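Local coordinates for putative aldehyde dehydrogenase (Burkholderia cenocepacia, PDB 4YWE), which probably oxidises aldehydes to the corresponding acids with NAD or NADP as acceptor, at residues P353-G358 with P373-D378. Residues are numbered along the deposited sequence; the frame is centred on the assembly and turned at random.
Sequences PMAAHG and PALLRD
P353 meets R377 where two antiparallel strands, 354-357 and 374-376, begin to pair around a classic beta bulge in the mixed sheet of this putative aldehyde dehydrogenase. P353 O accepts a hydrogen bond from R377 N at 3.0 Å, and the proline ring lies against the base of the arginine side chain, CB of P353 3.9 Å from CG of R377. Beyond that, R377 NE forms a salt bridge with D378 OD2, met from above the carboxylate plane, and NH2 one with E304 in helix 303-315. Next comes M354, paired with L376 in a non-hydrogen-bonded pair. Its chain runs extended through chi2 and then bends at chi3 (-68°), which brings the methyl CE over A374 CB at 3.9 Å and near L376 CD1; L376 itself packs on L344 and A347 of helix 334-349. A355 is the extra residue of the bulge. Its backbone, with helix-like phi and psi, puts two successive N-H groups on one acceptor: L375 O receives a weak, bent bond from A355 N and a straighter one from A356 N at 3.3 Å, the latter on a lone pair in the carbonyl plane. The methyl of A355 rests on L375 CD2. A356 returns the bond, its O accepting L375 N at 2.8 Å, while its CB turns with L375 to the face covered by helix 303-315. H357 faces A374 on the side of M354, but chi1 of 65° turns its ring along its own strand, where ND1 donates to G358 O at 2.6 Å, nearly in the ring plane. G358 N closes the pairing with a hydrogen bond to P373 O at 2.9 Å, an oxygen that also lies 3.1 Å from H357 CA in a CA-H...O contact.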
loop_
_atom_site.group_PDB
_atom_site.type_symbol
_atom_site.label_atom_id
_atom_site.label_comp_id
_atom_site.label_asym_id
_atom_site.label_seq_id
_atom_site.Cartn_x
_atom_site.Cartn_y
_atom_site.Cartn_z
ATOM N N PRO A 353 30.630 39.941 -7.214
ATOM C CA PRO A 353 30.144 41.046 -6.382
ATOM C C PRO A 353 29.306 40.571 -5.200
ATOM O O PRO A 353 28.412 39.743 -5.370
ATOM C CB PRO A 353 29.283 41.872 -7.352
ATOM C CG PRO A 353 29.634 41.377 -8.724
ATOM C CD PRO A 353 30.007 39.944 -8.547
ATOM N N MET A 354 29.601 41.089 -4.013
ATOM C CA MET A 354 28.755 40.843 -2.856
ATOM C C MET A 354 27.683 41.925 -2.792
ATOM O O MET A 354 27.958 43.062 -2.407
ATOM C CB MET A 354 29.577 40.816 -1.566
ATOM C CG MET A 354 28.747 40.605 -0.310
ATOM S SD MET A 354 29.755 40.440 1.174
ATOM C CE MET A 354 30.563 38.872 0.863
ATOM N N ALA A 355 26.466 41.564 -3.188
ATOM C CA ALA A 355 25.363 42.516 -3.268
ATOM C C ALA A 355 25.038 43.117 -1.906
ATOM O O ALA A 355 24.775 44.312 -1.795
ATOM C CB ALA A 355 24.128 41.845 -3.855
ATOM N N ALA A 356 25.063 42.281 -0.873
ATOM C CA ALA A 356 24.750 42.732 0.477
ATOM C C ALA A 356 25.201 41.724 1.523
ATOM O O ALA A 356 25.499 40.573 1.208
ATOM C CB ALA A 356 23.262 42.990 0.616
ATOM N N HIS A 357 25.246 42.170 2.772
ATOM C CA HIS A 357 25.549 41.289 3.890
ATOM C C HIS A 357 24.968 41.853 5.179
ATOM O O HIS A 357 24.758 43.059 5.300
ATOM C CB HIS A 357 27.060 41.082 4.030
ATOM C CG HIS A 357 27.813 42.325 4.394
ATOM N ND1 HIS A 357 27.858 42.818 5.680
ATOM C CD2 HIS A 357 28.554 43.171 3.641
ATOM C CE1 HIS A 357 28.592 43.917 5.703
ATOM N NE2 HIS A 357 29.026 44.152 4.478
ATOM N N GLY A 358 24.703 40.975 6.140
ATOM C CA GLY A 358 24.241 41.404 7.445
ATOM C C GLY A 358 25.382 41.983 8.255
ATOM O O GLY A 358 26.488 42.158 7.745
ATOM N N PRO A 373 25.390 36.841 7.276
ATOM C CA PRO A 373 24.852 36.296 6.025
ATOM C C PRO A 373 25.274 37.131 4.826
ATOM O O PRO A 373 25.263 38.357 4.906
ATOM C CB PRO A 373 23.338 36.358 6.236
ATOM C CG PRO A 373 23.166 36.325 7.717
ATOM C CD PRO A 373 24.326 37.108 8.256
ATOM N N ALA A 374 25.649 36.474 3.733
ATOM C CA ALA A 374 26.177 37.179 2.573
ATOM C C ALA A 374 25.386 36.862 1.311
ATOM O O ALA A 374 25.067 35.704 1.037
ATOM C CB ALA A 374 27.646 36.834 2.374
ATOM N N LEU A 375 25.073 37.903 0.547
ATOM C CA LEU A 375 24.386 37.745 -0.728
ATOM C C LEU A 375 25.308 38.118 -1.880
ATOM O O LEU A 375 25.694 39.278 -2.025
ATOM C CB LEU A 375 23.124 38.604 -0.773
ATOM C CG LEU A 375 22.431 38.672 -2.136
ATOM C CD1 LEU A 375 21.837 37.321 -2.516
ATOM C CD2 LEU A 375 21.367 39.754 -2.141
ATOM N N LEU A 376 25.658 37.132 -2.700
ATOM C CA LEU A 376 26.509 37.375 -3.858
ATOM C C LEU A 376 25.720 37.197 -5.151
ATOM O O LEU A 376 24.831 36.349 -5.236
ATOM C CB LEU A 376 27.728 36.449 -3.845
ATOM C CG LEU A 376 28.797 36.763 -2.792
ATOM C CD1 LEU A 376 28.452 36.149 -1.439
ATOM C CD2 LEU A 376 30.168 36.306 -3.260
ATOM N N ARG A 377 26.053 38.001 -6.154
ATOM C CA ARG A 377 25.299 38.023 -7.400
ATOM C C ARG A 377 26.174 37.702 -8.605
ATOM O O ARG A 377 27.402 37.741 -8.518
ATOM C CB ARG A 377 24.641 39.390 -7.595
ATOM C CG ARG A 377 25.623 40.552 -7.561
ATOM C CD ARG A 377 24.982 41.825 -8.080
ATOM N NE ARG A 377 24.508 41.660 -9.450
ATOM C CZ ARG A 377 23.525 42.372 -9.989
ATOM N NH1 ARG A 377 22.905 43.298 -9.272
ATOM N NH2 ARG A 377 23.159 42.154 -11.244
ATOM N N ASP A 378 25.523 37.388 -9.723
ATOM C CA ASP A 378 26.201 37.104 -10.986
ATOM C C ASP A 378 27.199 35.964 -10.833
ATOM O O ASP A 378 28.238 35.941 -11.490
ATOM C CB ASP A 378 26.905 38.359 -11.510
ATOM C CG ASP A 378 25.971 39.548 -11.617
ATOM O OD1 ASP A 378 24.833 39.372 -12.098
ATOM O OD2 ASP A 378 26.371 40.658 -11.209
#